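Local coordinates for succinoglycan biosynthesis protein (Bacillus cereus ATCC 14579, PDB 3B55) that is of unknown function but binds a calcium ion and belongs to the erythromycin esterase-like family, at residues 83-88 with 139-144; 92-97 with 302-307; 349-352 with 356-359. The protein carries 1 engineered substitution. All blocks are in the same frame, centred on the assembly; numbering follows the deposited sequence.

Contact 1 of 3, residues 83-88 with 139-144; sequences ATHGAH and PVFKTK. With CA (calcium ion), chain B.
The calcium site brings His-85, in the loop between strand 77-82 and helix 88-104, against Phe-141 at the end of the short 3-10 turn 139-141. His-85 holds the metal through NE2 at 2.4 Å, and Glu-113 supplies the other protein ligand. The two rings form a T-shaped pair: Phe-141 turns its edge to a face of the imidazole, with planes at 80° and centroids 4.9 Å apart. Phe-141 CZ lies over the middle of the imidazole, and Phe-141 CE1 is 3.6 Å from His-85 ND1. Phenylalanine suits this place because its C-H rim can sit against the pi face of the imidazole and brings no competing ligand to the metal. Val-140 sets CG2 against His-85 CB at 3.9 Å; its chi1 of 60° sends CG2 anti to the backbone N, and CG1 lies over a face of the Phe-141 ring. The backbones are joined by one water, which donates to His-85 O at 2.6 Å and to Val-140 O at 2.9 Å. Because ND1 is hydrogen-bonded to Glu-82 while NE2 grips calcium, both ring nitrogens are engaged, and with Phe-141 against its face the imidazole should have little freedom to rotate away from the metal.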
loop_
_atom_site.group_PDB
_atom_site.type_symbol
_atom_site.label_atom_id
_atom_site.label_comp_id
_atom_site.label_asym_id
_atom_site.label_seq_id
_atom_site.Cartn_x
_atom_site.Cartn_y
_atom_site.Cartn_z
ATOM N N ALA A 83 9.254 4.373 3.891
ATOM C CA ALA A 83 9.656 5.774 3.842
ATOM C C ALA A 83 9.839 6.234 2.405
ATOM O O ALA A 83 9.632 7.398 2.095
ATOM C CB ALA A 83 10.947 5.988 4.640
ATOM N N THR A 84 10.218 5.304 1.540
ATOM C CA THR A 84 10.438 5.583 0.126
ATOM C C THR A 84 10.289 4.305 -0.687
ATOM O O THR A 84 10.465 3.207 -0.157
ATOM C CB THR A 84 11.855 6.117 -0.136
ATOM O OG1 THR A 84 12.087 6.156 -1.547
ATOM C CG2 THR A 84 12.909 5.199 0.505
ATOM N N HIS A 85 9.985 4.449 -1.974
ATOM C CA HIS A 85 9.842 3.288 -2.846
ATOM C C HIS A 85 11.157 2.867 -3.486
ATOM O O HIS A 85 11.171 1.960 -4.317
ATOM C CB HIS A 85 8.857 3.564 -3.973
ATOM C CG HIS A 85 7.444 3.663 -3.520
ATOM N ND1 HIS A 85 6.935 2.882 -2.505
ATOM C CD2 HIS A 85 6.410 4.402 -3.981
ATOM C CE1 HIS A 85 5.648 3.131 -2.363
ATOM N NE2 HIS A 85 5.306 4.047 -3.247
ATOM N N GLY A 86 12.259 3.505 -3.112
ATOM C CA GLY A 86 13.524 3.145 -3.731
ATOM C C GLY A 86 14.678 2.726 -2.837
ATOM O O GLY A 86 15.832 2.956 -3.189
ATOM N N ALA A 87 14.392 2.108 -1.695
ATOM C CA ALA A 87 15.461 1.665 -0.804
ATOM C C ALA A 87 15.400 0.158 -0.554
ATOM O O ALA A 87 14.336 -0.402 -0.268
ATOM C CB ALA A 87 15.403 2.419 0.520
ATOM N N HIS A 88 16.562 -0.481 -0.661
ATOM C CA HIS A 88 16.713 -1.920 -0.474
ATOM C C HIS A 88 16.369 -2.420 0.930
ATOM O O HIS A 88 15.557 -3.333 1.091
ATOM C CB HIS A 88 18.156 -2.316 -0.834
ATOM C CG HIS A 88 18.471 -3.763 -0.610
ATOM N ND1 HIS A 88 19.252 -4.200 0.437
ATOM C CD2 HIS A 88 18.125 -4.871 -1.306
ATOM C CE1 HIS A 88 19.376 -5.515 0.375
ATOM N NE2 HIS A 88 18.701 -5.946 -0.675
ATOM N N PRO A 139 6.708 -0.535 -12.785
ATOM C CA PRO A 139 8.131 -0.251 -13.014
ATOM C C PRO A 139 8.978 0.033 -11.776
ATOM O O PRO A 139 10.036 -0.563 -11.605
ATOM C CB PRO A 139 8.091 0.927 -13.987
ATOM C CG PRO A 139 6.915 0.581 -14.839
ATOM C CD PRO A 139 5.879 0.144 -13.801
ATOM N N VAL A 140 8.516 0.934 -10.918
ATOM C CA VAL A 140 9.263 1.270 -9.715
ATOM C C VAL A 140 9.369 0.079 -8.762
ATOM O O VAL A 140 10.262 0.040 -7.914
ATOM C CB VAL A 140 8.623 2.478 -8.973
ATOM C CG1 VAL A 140 7.188 2.162 -8.573
ATOM C CG2 VAL A 140 9.435 2.816 -7.748
ATOM N N PHE A 141 8.468 -0.893 -8.902
ATOM C CA PHE A 141 8.499 -2.076 -8.044
ATOM C C PHE A 141 9.097 -3.298 -8.739
ATOM O O PHE A 141 9.118 -4.389 -8.171
ATOM C CB PHE A 141 7.096 -2.413 -7.535
ATOM C CG PHE A 141 6.469 -1.320 -6.729
ATOM C CD1 PHE A 141 7.133 -0.778 -5.629
ATOM C CD2 PHE A 141 5.217 -0.818 -7.073
ATOM C CE1 PHE A 141 6.559 0.249 -4.886
ATOM C CE2 PHE A 141 4.635 0.209 -6.337
ATOM C CZ PHE A 141 5.308 0.746 -5.240
ATOM N N LYS A 142 9.568 -3.129 -9.971
ATOM C CA LYS A 142 10.189 -4.247 -10.670
ATOM C C LYS A 142 11.592 -4.363 -10.070
ATOM O O LYS A 142 12.576 -3.942 -10.673
ATOM C CB LYS A 142 10.296 -3.980 -12.173
ATOM C CG LYS A 142 8.979 -3.999 -12.938
ATOM C CD LYS A 142 9.252 -3.938 -14.443
ATOM C CE LYS A 142 8.050 -3.439 -15.248
ATOM N NZ LYS A 142 6.905 -4.398 -15.344
ATOM N N THR A 143 11.679 -4.925 -8.871
ATOM C CA THR A 143 12.966 -5.052 -8.199
ATOM C C THR A 143 13.156 -6.449 -7.640
ATOM O O THR A 143 12.203 -7.203 -7.485
ATOM C CB THR A 143 13.097 -4.046 -7.031
ATOM O OG1 THR A 143 12.185 -4.397 -5.984
ATOM C CG2 THR A 143 12.775 -2.649 -7.501
ATOM N N LYS A 144 14.401 -6.772 -7.328
ATOM C CA LYS A 144 14.759 -8.067 -6.782
ATOM C C LYS A 144 14.100 -8.341 -5.430
ATOM O O LYS A 144 13.675 -9.468 -5.161
ATOM C CB LYS A 144 16.271 -8.131 -6.629
ATOM C CG LYS A 144 16.834 -9.514 -6.409
ATOM C CD LYS A 144 18.343 -9.433 -6.445
ATOM C CE LYS A 144 18.791 -8.723 -7.718
ATOM N NZ LYS A 144 20.235 -8.382 -7.751
HETATM CA CA CA B . 3.391 5.220 -4.037
HETATM O O HOH W 1 12.369 0.415 -5.980
#

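Contact 2 of 3, residues 92-97 with 302-307; sequences TMKHRI and IVWGHN
Lys-94 lays its side chain over the indole of Trp-304, touching the ring system with CB, CE and NZ. CB starts above the far end of the six-membered ring, 3.4 Å from Trp-304 CZ3. CG and CD are the linking part of the chain, which runs extended through CG and bends at chi3 (58°), turning CE down onto the aromatic face. There CE makes a CH-pi contact, 3.5 Å from the centroid of the six-membered ring, a suitable use for a methylene polarised by the neighbouring ammonium. NZ finally comes to rest 3.1 Å from the centroid of the five-membered ring and only 3° off its normal, a nearly perpendicular cation-pi interaction.

This is where a beta-alpha-beta crossover packs on its sheet. Helix 88-104 links the parallel strands 77-82 and 109-112, passing across strand 301-306, which lies between them; its segment 92-97 runs antiparallel to 302-306 (173°) with the axes 11.0 Å apart. Tryptophan is large enough to span that gap. With CG anti to the backbone N, its indole reaches the helix, where CZ3 lies 3.9 Å from His-95 N at the ring edge, and it also touches Met-146 and Leu-149 of helix 144-158. The buried charge of Lys-94 has partners beyond the indole: NZ forms a salt bridge with Glu-82 OE1 and a hydrogen bond with Leu-80 O, both on strand 77-82. Trp-304 NE1, 3.3 Å from NZ, is a fellow donor and makes no hydrogen bond with it.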
loop_
_atom_site.group_PDB
_atom_site.type_symbol
_atom_site.label_atom_id
_atom_site.label_comp_id
_atom_site.label_asym_id
_atom_site.label_seq_id
_atom_site.Cartn_x
_atom_site.Cartn_y
_atom_site.Cartn_z
ATOM N N THR A 92 13.421 -5.031 2.289
ATOM C CA THR A 92 13.722 -6.273 2.989
ATOM C C THR A 92 13.238 -6.303 4.433
ATOM O O THR A 92 12.828 -7.353 4.922
ATOM C CB THR A 92 15.233 -6.603 2.975
ATOM O OG1 THR A 92 15.962 -5.572 3.651
ATOM C CG2 THR A 92 15.739 -6.761 1.536
HETATM N N MSE A 93 13.286 -5.163 5.119
HETATM C CA MSE A 93 12.830 -5.111 6.503
HETATM C C MSE A 93 11.311 -5.298 6.545
HETATM O O MSE A 93 10.770 -5.883 7.487
HETATM C CB MSE A 93 13.196 -3.773 7.144
HETATM C CG MSE A 93 12.900 -3.701 8.624
HETATM SE SE MSE A 93 13.841 -5.064 9.657
HETATM C CE MSE A 93 15.548 -4.220 9.822
ATOM N N LYS A 94 10.621 -4.798 5.523
ATOM C CA LYS A 94 9.172 -4.936 5.465
ATOM C C LYS A 94 8.828 -6.387 5.138
ATOM O O LYS A 94 7.790 -6.906 5.550
ATOM C CB LYS A 94 8.591 -3.997 4.408
ATOM C CG LYS A 94 8.417 -2.568 4.902
ATOM C CD LYS A 94 7.730 -1.707 3.854
ATOM C CE LYS A 94 6.362 -2.268 3.480
ATOM N NZ LYS A 94 5.722 -1.424 2.433
ATOM N N HIS A 95 9.720 -7.030 4.394
ATOM C CA HIS A 95 9.557 -8.423 4.016
ATOM C C HIS A 95 9.613 -9.259 5.302
ATOM O O HIS A 95 8.777 -10.136 5.528
ATOM C CB HIS A 95 10.682 -8.806 3.042
ATOM C CG HIS A 95 10.653 -10.233 2.583
ATOM N ND1 HIS A 95 11.461 -10.693 1.564
ATOM C CD2 HIS A 95 9.963 -11.308 3.030
ATOM C CE1 HIS A 95 11.275 -11.992 1.406
ATOM N NE2 HIS A 95 10.371 -12.390 2.284
ATOM N N ARG A 96 10.592 -8.966 6.148
ATOM C CA ARG A 96 10.751 -9.686 7.404
ATOM C C ARG A 96 9.518 -9.570 8.300
ATOM O O ARG A 96 9.125 -10.533 8.960
ATOM C CB ARG A 96 11.961 -9.159 8.166
ATOM C CG ARG A 96 13.292 -9.262 7.430
ATOM C CD ARG A 96 14.418 -9.030 8.419
ATOM N NE ARG A 96 14.359 -10.034 9.480
ATOM C CZ ARG A 96 14.571 -9.784 10.766
ATOM N NH1 ARG A 96 14.865 -8.550 11.166
ATOM N NH2 ARG A 96 14.476 -10.764 11.655
ATOM N N ILE A 97 8.924 -8.381 8.333
ATOM C CA ILE A 97 7.743 -8.136 9.150
ATOM C C ILE A 97 6.543 -8.925 8.640
ATOM O O ILE A 97 5.811 -9.533 9.426
ATOM C CB ILE A 97 7.401 -6.627 9.181
ATOM C CG1 ILE A 97 8.589 -5.855 9.770
ATOM C CG2 ILE A 97 6.142 -6.390 9.994
ATOM C CD1 ILE A 97 8.446 -4.362 9.719
ATOM N N ILE A 302 -2.622 -7.159 5.660
ATOM C CA ILE A 302 -1.433 -6.313 5.765
ATOM C C ILE A 302 -1.432 -5.329 4.598
ATOM O O ILE A 302 -1.335 -5.738 3.448
ATOM C CB ILE A 302 -0.129 -7.132 5.668
ATOM C CG1 ILE A 302 -0.067 -8.162 6.794
ATOM C CG2 ILE A 302 1.068 -6.207 5.746
ATOM C CD1 ILE A 302 1.177 -9.014 6.764
ATOM N N VAL A 303 -1.530 -4.038 4.888
ATOM C CA VAL A 303 -1.534 -3.038 3.826
ATOM C C VAL A 303 -0.114 -2.515 3.631
ATOM O O VAL A 303 0.393 -1.733 4.426
ATOM C CB VAL A 303 -2.477 -1.872 4.163
ATOM C CG1 VAL A 303 -2.493 -0.871 3.014
ATOM C CG2 VAL A 303 -3.874 -2.411 4.425
ATOM N N TRP A 304 0.509 -2.975 2.556
ATOM C CA TRP A 304 1.866 -2.613 2.198
ATOM C C TRP A 304 1.855 -1.481 1.174
ATOM O O TRP A 304 1.392 -1.658 0.039
ATOM C CB TRP A 304 2.551 -3.863 1.637
ATOM C CG TRP A 304 3.878 -3.669 0.985
ATOM C CD1 TRP A 304 4.169 -2.856 -0.076
ATOM C CD2 TRP A 304 5.079 -4.393 1.276
ATOM N NE1 TRP A 304 5.471 -3.038 -0.467
ATOM C CE2 TRP A 304 6.054 -3.976 0.344
ATOM C CE3 TRP A 304 5.424 -5.357 2.229
ATOM C CZ2 TRP A 304 7.356 -4.491 0.339
ATOM C CZ3 TRP A 304 6.724 -5.872 2.222
ATOM C CH2 TRP A 304 7.671 -5.437 1.282
ATOM N N GLY A 305 2.374 -0.325 1.586
ATOM C CA GLY A 305 2.435 0.832 0.709
ATOM C C GLY A 305 3.339 1.932 1.252
ATOM O O GLY A 305 4.081 1.724 2.208
ATOM N N HIS A 306 3.281 3.106 0.638
ATOM C CA HIS A 306 4.102 4.247 1.047
ATOM C C HIS A 306 3.637 4.795 2.406
ATOM O O HIS A 306 2.452 4.692 2.754
ATOM C CB HIS A 306 4.009 5.335 -0.037
ATOM C CG HIS A 306 4.982 6.460 0.133
ATOM N ND1 HIS A 306 4.850 7.416 1.117
ATOM C CD2 HIS A 306 6.094 6.790 -0.565
ATOM C CE1 HIS A 306 5.838 8.287 1.017
ATOM N NE2 HIS A 306 6.609 7.929 0.004
ATOM N N ASN A 307 4.568 5.354 3.181
ATOM C CA ASN A 307 4.239 5.933 4.491
ATOM C C ASN A 307 3.039 6.871 4.400
ATOM O O ASN A 307 2.191 6.909 5.296
ATOM C CB ASN A 307 5.428 6.729 5.052
ATOM C CG ASN A 307 6.412 5.864 5.829
ATOM O OD1 ASN A 307 7.455 6.343 6.275
ATOM N ND2 ASN A 307 6.080 4.593 6.007
#

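Contact 3 of 3, residues 349-352 with 356-359; sequences NVKN and EFGP
Glu-356 begins the return arm of a beta hairpin by giving its backbone N-H to the side chain of Asn-352. The N to OD1 distance is 2.7 Å, and the donor stands 39° out of the plane of the amide carbonyl. Asparagine suits this place at the end of the strand because a short side chain can take over the acceptor role of a main-chain carbonyl. Its chi1 of 57° puts the amide between its own N and C, directed at Glu-356, and OD1 also receives a weak bond from Asp-354 N inside the turn. Glu-356 O in turn accepts from Asn-352 N, while its carboxylate leads away from the first strand.

Phe-357 pairs with Lys-351 as a non-hydrogen-bonded antiparallel pair, CA atoms 4.0 Å apart. Its ring does not stay over Lys-351 but leans back along the first strand, where Asn-349 CB sits over one face, 3.4 Å from Phe-357 CZ, in a CH-pi contact. The aliphatic CG of Lys-351 brushes Phe-357 CD1, and the rest of that lysine extends away.

Gly-358 faces Val-350 in a hydrogen-bonded pair: Val-350 N donates to Gly-358 O at 2.8 Å and Gly-358 N returns a bond to Val-350 O at 3.0 Å. Glycine suits the place, since without a side chain it leaves room for the Pro-359 ring. Pro-359, where the chain turns a corner, has no N-H, so Asn-349 OD1, though 3.0 Å from Pro-359 N, makes no hydrogen bond there and packs against CD.

The hairpin 346-351/357-362 is fastened by Asn-349 ND2 to Ser-439 OG and by backbone bonds from Lys-351 to Thr-409 and Glu-411, while Phe-357 leans on Val-140, in the loop before helix 144-158, and Val-441 near the C-terminal end.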
loop_
_atom_site.group_PDB
_atom_site.type_symbol
_atom_site.label_atom_id
_atom_site.label_comp_id
_atom_site.label_asym_id
_atom_site.label_seq_id
_atom_site.Cartn_x
_atom_site.Cartn_y
_atom_site.Cartn_z
ATOM N N ASN A 349 16.713 5.003 -4.809
ATOM C CA ASN A 349 16.292 5.220 -6.183
ATOM C C ASN A 349 15.170 6.252 -6.198
ATOM O O ASN A 349 14.283 6.251 -5.333
ATOM C CB ASN A 349 15.770 3.931 -6.824
ATOM C CG ASN A 349 16.879 2.966 -7.189
ATOM O OD1 ASN A 349 17.890 3.355 -7.771
ATOM N ND2 ASN A 349 16.690 1.696 -6.857
ATOM N N VAL A 350 15.219 7.134 -7.187
ATOM C CA VAL A 350 14.211 8.167 -7.350
ATOM C C VAL A 350 14.311 8.645 -8.792
ATOM O O VAL A 350 15.354 8.476 -9.423
ATOM C CB VAL A 350 14.470 9.355 -6.397
ATOM C CG1 VAL A 350 15.790 10.051 -6.760
ATOM C CG2 VAL A 350 13.317 10.334 -6.465
ATOM N N LYS A 351 13.231 9.209 -9.324
ATOM C CA LYS A 351 13.257 9.722 -10.689
ATOM C C LYS A 351 13.996 11.062 -10.690
ATOM O O LYS A 351 13.693 11.942 -9.886
ATOM C CB LYS A 351 11.836 9.901 -11.224
ATOM C CG LYS A 351 11.144 8.583 -11.561
ATOM C CD LYS A 351 9.782 8.820 -12.192
ATOM C CE LYS A 351 9.132 7.514 -12.619
ATOM N NZ LYS A 351 7.694 7.692 -12.984
ATOM N N ASN A 352 14.966 11.213 -11.590
ATOM C CA ASN A 352 15.749 12.449 -11.658
ATOM C C ASN A 352 15.071 13.605 -12.387
ATOM O O ASN A 352 13.878 13.556 -12.691
ATOM C CB ASN A 352 17.118 12.186 -12.298
ATOM C CG ASN A 352 17.014 11.591 -13.682
ATOM O OD1 ASN A 352 15.954 11.614 -14.312
ATOM N ND2 ASN A 352 18.129 11.071 -14.178
ATOM N N GLU A 356 13.938 9.920 -15.065
ATOM C CA GLU A 356 14.420 8.537 -15.074
ATOM C C GLU A 356 14.622 8.024 -13.646
ATOM O O GLU A 356 15.161 8.728 -12.788
ATOM C CB GLU A 356 15.732 8.437 -15.866
ATOM C CG GLU A 356 16.357 7.038 -15.886
ATOM C CD GLU A 356 16.567 6.499 -17.299
ATOM O OE1 GLU A 356 17.031 7.273 -18.164
ATOM O OE2 GLU A 356 16.280 5.300 -17.540
ATOM N N PHE A 357 14.179 6.796 -13.403
ATOM C CA PHE A 357 14.281 6.152 -12.097
ATOM C C PHE A 357 15.680 5.577 -11.907
ATOM O O PHE A 357 16.097 4.692 -12.657
ATOM C CB PHE A 357 13.234 5.037 -12.002
ATOM C CG PHE A 357 13.038 4.491 -10.612
ATOM C CD1 PHE A 357 12.630 5.323 -9.576
ATOM C CD2 PHE A 357 13.237 3.139 -10.349
ATOM C CE1 PHE A 357 12.423 4.817 -8.294
ATOM C CE2 PHE A 357 13.031 2.622 -9.068
ATOM C CZ PHE A 357 12.623 3.461 -8.043
ATOM N N GLY A 358 16.401 6.077 -10.905
ATOM C CA GLY A 358 17.749 5.591 -10.649
ATOM C C GLY A 358 18.289 5.950 -9.275
ATOM O O GLY A 358 17.605 6.602 -8.500
ATOM N N PRO A 359 19.523 5.545 -8.943
ATOM C CA PRO A 359 20.130 5.843 -7.641
ATOM C C PRO A 359 20.600 7.290 -7.524
ATOM O O PRO A 359 21.772 7.545 -7.254
ATOM C CB PRO A 359 21.292 4.868 -7.583
ATOM C CG PRO A 359 21.748 4.857 -9.029
ATOM C CD PRO A 359 20.438 4.742 -9.777
#

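How the contacts relate
From the N terminus the chain first gives the loop 83-88, then helix segment 92-97. Contact 1 closes when 139-144 returns to the loop, and contact 2 only when strand 301-306 arrives some 200 residues after the helix, so the two cross. They meet where His-85 CE1 packs on His-306 CB, tying the calcium loop to the end of strand 301-306, next to strand 77-82 in the main sheet. Contact 3 follows in series as a local hairpin closed by a short turn. It touches contact 1 through a probable hydrogen bond from Asn-349 N to Gly-86 O, but not contact 2. Contact 1, whose first loop leaves strand 77-82, therefore lies between that sheet and the hairpin.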